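Long-range contacts in actin-related protein 8 (Homo sapiens, PDB 4FO0), which binds ATP with low basal ATPase activity, does not polymerise, and serves the INO80 chromatin remodelling complex in transcription, replication and probably DNA repair: residues A483-I488 and K499-I504; L570-R575 and R586-F591. All coordinates share one frame; numbering follows the deposited sequence.

Interaction 1 of 2, residues A483-I488 and K499-I504; sequences AILHSI and KMYSSI
A first torsion of -64° sets CG1 of I488 anti to the carbonyl carbon and CG2 anti to the backbone N, which directs the CG2 methyl at the ring of Y501, whose CG is likewise anti to the carbonyl carbon (chi1 -69°), carrying the ring to helix 480-489. The contact belongs to the actin fold, in the part that corresponds to subdomain 3: two successive helices, 480-489 and 494-502, pack together just before the chain enters strand 503-507. I488 CG2 sits over one face of the Y501 ring in a CH-pi contact, 3.6 Å from the ring centroid and only 15° off its normal, displaced toward the hydroxyl-bearing side. The same methyl also touches M500 CB at 3.7 Å, so it fills the corner between two neighbouring side chains of the second helix. M500 itself bends at chi2 and carries its sulfur away from I488. L485 comes to the ring's edge instead, with CD2 4.0 Å from Y501 CE1 and the two side chains crossing at about a right angle. One turn before I488, I484 CD1 lies 4.3 Å from I504 CG2, joining the first helix to strand residue I504. I484 and I488 also touch C249 of strand 247-253, while the Y501 ring meets that of F532. No direct hydrogen bond links the segments; one water, lying in the plane of the tyrosine ring, bridges them by donating to L485 O at 2.9 Å and pairing with Y501 OH at 2.8 Å.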
loop_
_atom_site.group_PDB
_atom_site.type_symbol
_atom_site.label_atom_id
_atom_site.label_comp_id
_atom_site.label_asym_id
_atom_site.label_seq_id
_atom_site.Cartn_x
_atom_site.Cartn_y
_atom_site.Cartn_z
ATOM N N ALA A 483 6.888 -10.622 -12.532
ATOM C CA ALA A 483 7.338 -9.238 -12.560
ATOM C C ALA A 483 8.731 -9.099 -11.962
ATOM O O ALA A 483 9.593 -8.413 -12.512
ATOM C CB ALA A 483 6.383 -8.374 -11.802
ATOM N N ILE A 484 8.953 -9.737 -10.823
ATOM C CA ILE A 484 10.269 -9.698 -10.216
ATOM C C ILE A 484 11.309 -10.223 -11.187
ATOM O O ILE A 484 12.332 -9.588 -11.405
ATOM C CB ILE A 484 10.317 -10.518 -8.936
ATOM C CG1 ILE A 484 9.497 -9.809 -7.858
ATOM C CG2 ILE A 484 11.786 -10.751 -8.492
ATOM C CD1 ILE A 484 9.244 -10.654 -6.649
ATOM N N LEU A 485 11.035 -11.389 -11.764
ATOM C CA LEU A 485 11.940 -12.017 -12.714
ATOM C C LEU A 485 12.166 -11.111 -13.921
ATOM O O LEU A 485 13.295 -10.767 -14.264
ATOM C CB LEU A 485 11.378 -13.365 -13.155
ATOM C CG LEU A 485 11.427 -14.435 -12.063
ATOM C CD1 LEU A 485 10.892 -15.760 -12.562
ATOM C CD2 LEU A 485 12.832 -14.592 -11.521
ATOM N N HIS A 486 11.075 -10.713 -14.554
ATOM C CA HIS A 486 11.154 -9.834 -15.705
ATOM C C HIS A 486 11.995 -8.589 -15.435
ATOM O O HIS A 486 12.801 -8.182 -16.261
ATOM C CB HIS A 486 9.757 -9.423 -16.140
ATOM C CG HIS A 486 9.755 -8.452 -17.272
ATOM N ND1 HIS A 486 9.905 -7.095 -17.084
ATOM C CD2 HIS A 486 9.640 -8.639 -18.608
ATOM C CE1 HIS A 486 9.868 -6.485 -18.255
ATOM N NE2 HIS A 486 9.707 -7.399 -19.196
ATOM N N SER A 487 11.790 -7.985 -14.277
ATOM C CA SER A 487 12.520 -6.792 -13.879
ATOM C C SER A 487 14.030 -7.057 -13.811
ATOM O O SER A 487 14.829 -6.313 -14.365
ATOM C CB SER A 487 11.990 -6.320 -12.517
ATOM O OG SER A 487 12.833 -5.356 -11.907
ATOM N N ILE A 488 14.411 -8.123 -13.124
ATOM C CA ILE A 488 15.810 -8.479 -12.958
ATOM C C ILE A 488 16.431 -8.805 -14.304
ATOM O O ILE A 488 17.605 -8.526 -14.552
ATOM C CB ILE A 488 15.949 -9.695 -12.021
ATOM C CG1 ILE A 488 15.449 -9.321 -10.619
ATOM C CG2 ILE A 488 17.385 -10.190 -11.988
ATOM C CD1 ILE A 488 15.534 -10.425 -9.598
ATOM N N LYS A 499 23.555 -10.203 -8.337
ATOM C CA LYS A 499 23.252 -9.478 -7.110
ATOM C C LYS A 499 21.754 -9.398 -6.838
ATOM O O LYS A 499 21.320 -9.576 -5.704
ATOM C CB LYS A 499 23.880 -8.085 -7.142
ATOM C CG LYS A 499 25.408 -8.119 -7.157
ATOM C CD LYS A 499 26.034 -6.790 -6.753
ATOM C CE LYS A 499 25.870 -5.725 -7.832
ATOM N NZ LYS A 499 26.291 -4.377 -7.336
ATOM N N MET A 500 20.973 -9.151 -7.887
ATOM C CA MET A 500 19.521 -9.029 -7.775
ATOM C C MET A 500 18.810 -10.334 -7.418
ATOM O O MET A 500 17.979 -10.347 -6.509
ATOM C CB MET A 500 18.922 -8.453 -9.059
ATOM C CG MET A 500 19.472 -7.078 -9.444
ATOM S SD MET A 500 19.522 -5.933 -8.052
ATOM C CE MET A 500 20.388 -4.531 -8.740
ATOM N N TYR A 501 19.115 -11.421 -8.129
ATOM C CA TYR A 501 18.506 -12.714 -7.809
ATOM C C TYR A 501 18.846 -13.085 -6.383
ATOM O O TYR A 501 18.015 -13.636 -5.669
ATOM C CB TYR A 501 18.984 -13.847 -8.724
ATOM C CG TYR A 501 18.526 -13.764 -10.157
ATOM C CD1 TYR A 501 17.209 -14.016 -10.508
ATOM C CD2 TYR A 501 19.423 -13.453 -11.169
ATOM C CE1 TYR A 501 16.788 -13.940 -11.839
ATOM C CE2 TYR A 501 19.019 -13.373 -12.493
ATOM C CZ TYR A 501 17.701 -13.619 -12.824
ATOM O OH TYR A 501 17.314 -13.533 -14.145
ATOM N N SER A 502 20.007 -12.685 -5.949
ATOM C CA SER A 502 20.509 -13.122 -4.692
ATOM C C SER A 502 19.868 -12.361 -3.553
ATOM O O SER A 502 19.924 -12.760 -2.425
ATOM C CB SER A 502 22.019 -12.972 -4.709
ATOM O OG SER A 502 22.475 -12.184 -3.648
ATOM N N SER A 503 19.249 -11.250 -3.870
ATOM C CA SER A 503 18.633 -10.391 -2.866
ATOM C C SER A 503 17.341 -9.736 -3.339
ATOM O O SER A 503 17.362 -8.772 -4.109
ATOM C CB SER A 503 19.623 -9.309 -2.432
ATOM O OG SER A 503 19.042 -8.435 -1.483
ATOM N N ILE A 504 16.218 -10.256 -2.863
ATOM C CA ILE A 504 14.917 -9.646 -3.144
ATOM C C ILE A 504 14.255 -9.129 -1.864
ATOM O O ILE A 504 13.870 -9.897 -0.974
ATOM C CB ILE A 504 13.989 -10.620 -3.862
ATOM C CG1 ILE A 504 14.647 -11.080 -5.165
ATOM C CG2 ILE A 504 12.662 -9.964 -4.145
ATOM C CD1 ILE A 504 14.376 -12.536 -5.514
HETATM O O HOH W 1 14.546 -13.384 -14.636
#

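Interaction 2 of 2, residues L570-R575 and R586-F591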
loop_
_atom_site.group_PDB
_atom_site.type_symbol
_atom_site.label_atom_id
_atom_site.label_comp_id
_atom_site.label_asym_id
_atom_site.label_seq_id
_atom_site.Cartn_x
_atom_site.Cartn_y
_atom_site.Cartn_z
ATOM N N LEU A 570 21.461 18.198 -1.921
ATOM C CA LEU A 570 20.196 17.883 -2.577
ATOM C C LEU A 570 19.107 18.913 -2.308
ATOM O O LEU A 570 18.231 19.106 -3.138
ATOM C CB LEU A 570 19.705 16.488 -2.184
ATOM C CG LEU A 570 20.627 15.314 -2.539
ATOM C CD1 LEU A 570 20.036 13.979 -2.087
ATOM C CD2 LEU A 570 20.929 15.288 -4.024
ATOM N N TRP A 571 19.176 19.584 -1.161
ATOM C CA TRP A 571 18.116 20.511 -0.752
ATOM C C TRP A 571 17.771 21.550 -1.801
ATOM O O TRP A 571 18.647 22.199 -2.368
ATOM C CB TRP A 571 18.456 21.201 0.572
ATOM C CG TRP A 571 18.640 20.234 1.683
ATOM C CD1 TRP A 571 19.816 19.834 2.229
ATOM C CD2 TRP A 571 17.611 19.509 2.368
ATOM N NE1 TRP A 571 19.589 18.913 3.227
ATOM C CE2 TRP A 571 18.243 18.697 3.332
ATOM C CE3 TRP A 571 16.221 19.468 2.261
ATOM C CZ2 TRP A 571 17.531 17.851 4.182
ATOM C CZ3 TRP A 571 15.516 18.633 3.109
ATOM C CH2 TRP A 571 16.171 17.834 4.053
ATOM N N ILE A 572 16.481 21.699 -2.057
ATOM C CA ILE A 572 16.003 22.783 -2.888
ATOM C C ILE A 572 15.268 23.731 -1.977
ATOM O O ILE A 572 14.371 23.314 -1.247
ATOM C CB ILE A 572 15.048 22.289 -3.972
ATOM C CG1 ILE A 572 15.772 21.336 -4.927
ATOM C CG2 ILE A 572 14.458 23.466 -4.725
ATOM C CD1 ILE A 572 14.866 20.715 -5.971
ATOM N N TYR A 573 15.649 25.004 -2.015
ATOM C CA TYR A 573 15.107 25.985 -1.086
ATOM C C TYR A 573 14.057 26.863 -1.723
ATOM O O TYR A 573 14.001 26.997 -2.947
ATOM C CB TYR A 573 16.234 26.823 -0.464
ATOM C CG TYR A 573 17.140 25.990 0.420
ATOM C CD1 TYR A 573 16.799 25.739 1.749
ATOM C CD2 TYR A 573 18.312 25.415 -0.083
ATOM C CE1 TYR A 573 17.611 24.952 2.571
ATOM C CE2 TYR A 573 19.134 24.626 0.730
ATOM C CZ TYR A 573 18.776 24.402 2.058
ATOM O OH TYR A 573 19.568 23.628 2.879
ATOM N N GLN A 574 13.222 27.454 -0.874
ATOM C CA GLN A 574 12.099 28.263 -1.325
ATOM C C GLN A 574 12.417 29.239 -2.444
ATOM O O GLN A 574 11.708 29.282 -3.453
ATOM C CB GLN A 574 11.518 29.047 -0.167
ATOM C CG GLN A 574 10.650 28.259 0.759
ATOM C CD GLN A 574 9.653 29.156 1.465
ATOM O OE1 GLN A 574 9.127 30.099 0.870
ATOM N NE2 GLN A 574 9.395 28.879 2.738
ATOM N N ARG A 575 13.462 30.042 -2.264
ATOM C CA ARG A 575 13.711 31.110 -3.218
ATOM C C ARG A 575 14.225 30.594 -4.552
ATOM O O ARG A 575 13.845 31.106 -5.605
ATOM C CB ARG A 575 14.615 32.202 -2.646
ATOM C CG ARG A 575 14.296 33.578 -3.238
ATOM C CD ARG A 575 14.938 34.703 -2.449
ATOM N NE ARG A 575 16.397 34.631 -2.482
ATOM C CZ ARG A 575 17.188 35.632 -2.851
ATOM N NH1 ARG A 575 16.664 36.796 -3.217
ATOM N NH2 ARG A 575 18.505 35.473 -2.847
ATOM N N ARG A 586 15.376 19.316 -12.287
ATOM C CA ARG A 586 16.234 18.859 -13.371
ATOM C C ARG A 586 17.704 18.949 -12.983
ATOM O O ARG A 586 18.476 18.025 -13.233
ATOM C CB ARG A 586 15.958 19.621 -14.667
ATOM C CG ARG A 586 14.794 19.034 -15.445
ATOM C CD ARG A 586 14.674 19.620 -16.830
ATOM N NE ARG A 586 14.369 21.047 -16.794
ATOM C CZ ARG A 586 13.142 21.554 -16.715
ATOM N NH1 ARG A 586 12.975 22.872 -16.695
ATOM N NH2 ARG A 586 12.083 20.749 -16.655
ATOM N N GLU A 587 18.087 20.055 -12.356
ATOM C CA GLU A 587 19.476 20.235 -11.954
ATOM C C GLU A 587 19.852 19.333 -10.792
ATOM O O GLU A 587 20.862 18.641 -10.837
ATOM C CB GLU A 587 19.752 21.687 -11.559
ATOM C CG GLU A 587 19.755 22.683 -12.711
ATOM C CD GLU A 587 19.870 24.124 -12.225
ATOM O OE1 GLU A 587 20.316 24.334 -11.074
ATOM O OE2 GLU A 587 19.503 25.047 -12.987
ATOM N N ARG A 588 19.019 19.327 -9.762
ATOM C CA ARG A 588 19.479 18.924 -8.443
ATOM C C ARG A 588 18.832 17.676 -7.846
ATOM O O ARG A 588 19.019 17.378 -6.664
ATOM C CB ARG A 588 19.306 20.102 -7.483
ATOM C CG ARG A 588 20.140 20.004 -6.243
ATOM C CD ARG A 588 19.890 21.183 -5.364
ATOM N NE ARG A 588 20.301 22.431 -5.994
ATOM C CZ ARG A 588 20.097 23.622 -5.446
ATOM N NH1 ARG A 588 19.490 23.708 -4.269
ATOM N NH2 ARG A 588 20.488 24.722 -6.067
ATOM N N ALA A 589 18.079 16.939 -8.645
ATOM C CA ALA A 589 17.461 15.723 -8.135
ATOM C C ALA A 589 18.458 14.564 -8.068
ATOM O O ALA A 589 19.214 14.328 -9.010
ATOM C CB ALA A 589 16.243 15.347 -8.965
ATOM N N ALA A 590 18.438 13.850 -6.943
ATOM C CA ALA A 590 19.289 12.681 -6.715
ATOM C C ALA A 590 19.147 11.650 -7.821
ATOM O O ALA A 590 20.113 10.982 -8.201
ATOM C CB ALA A 590 18.961 12.046 -5.374
ATOM N N PHE A 591 17.928 11.510 -8.320
ATOM C CA PHE A 591 17.677 10.619 -9.432
ATOM C C PHE A 591 17.660 11.438 -10.716
ATOM O O PHE A 591 17.651 12.672 -10.685
ATOM C CB PHE A 591 16.341 9.915 -9.233
ATOM C CG PHE A 591 15.222 10.851 -8.946
ATOM C CD1 PHE A 591 14.990 11.288 -7.657
ATOM C CD2 PHE A 591 14.425 11.332 -9.971
ATOM C CE1 PHE A 591 13.961 12.166 -7.388
ATOM C CE2 PHE A 591 13.397 12.205 -9.708
ATOM C CZ PHE A 591 13.164 12.624 -8.416
HETATM O O HOH W 2 16.906 17.043 -4.744
#
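L570 and R588 bring the two backbones nearest, their CA atoms 6.0 Å apart, where the extended run from W571 into strand 572-573 passes beside the end of helix 583-588. A water ties the main chains together here, donating to L570 O and to R588 O, 2.9 Å from each. The side chain of R588 then reaches across: its CG stands anti to the backbone N, and a bend at chi3 (-64°) turns the guanidinium to the carbonyl of W571, just ahead of the strand. R588 NH1 donates to W571 O at 2.6 Å with an N-H...O angle of 146°; the donor lies in the carbonyl plane and the oxygen close to the guanidinium plane. The aliphatic part of R588 lies alongside I572, CD being 4.1 Å from I572 CG1, the two side chains running past each other in opposite directions. L570 straddles the methyl of A590, with CD1 and CD2 each 4.0 Å from its CB. R588 NH1 also forms a salt bridge with E576 OE2, which in turn accepts the backbone N-H of Y573, the N-cap of helix 574-580, as in one half of a capping box. A methionine in place of R588 would probably leave the W571 carbonyl without this donor and the E576 carboxylate without its positive mate. A short edge strand, paired antiparallel with 229-234 and followed by two short helices, is consistent with the C-terminal part of actin subdomain 1.

Interaction 1 precedes interaction 2 along the chain, and the two never touch: their centres lie about 31 Å apart and their nearest atoms about 15 Å. Each belongs to a different actin-fold sheet. Segment 499-504 runs from helix 494-502 into strand 503-507, and helix 480-489 packs on strands 247-253 and 258-264 of the same sheet, whereas 570-575 supplies strand 572-573 to the sheet of 229-234. ATP-binding S24 and T25 follow strand 17-21 of the latter sheet, and D252 and V253 end strand 247-253 of the former, so the contacts occupy the two halves that share the nucleotide. Interaction 1 comes close to that site, the I484 and V253 side chains being about 8 Å apart; interaction 2 is remote.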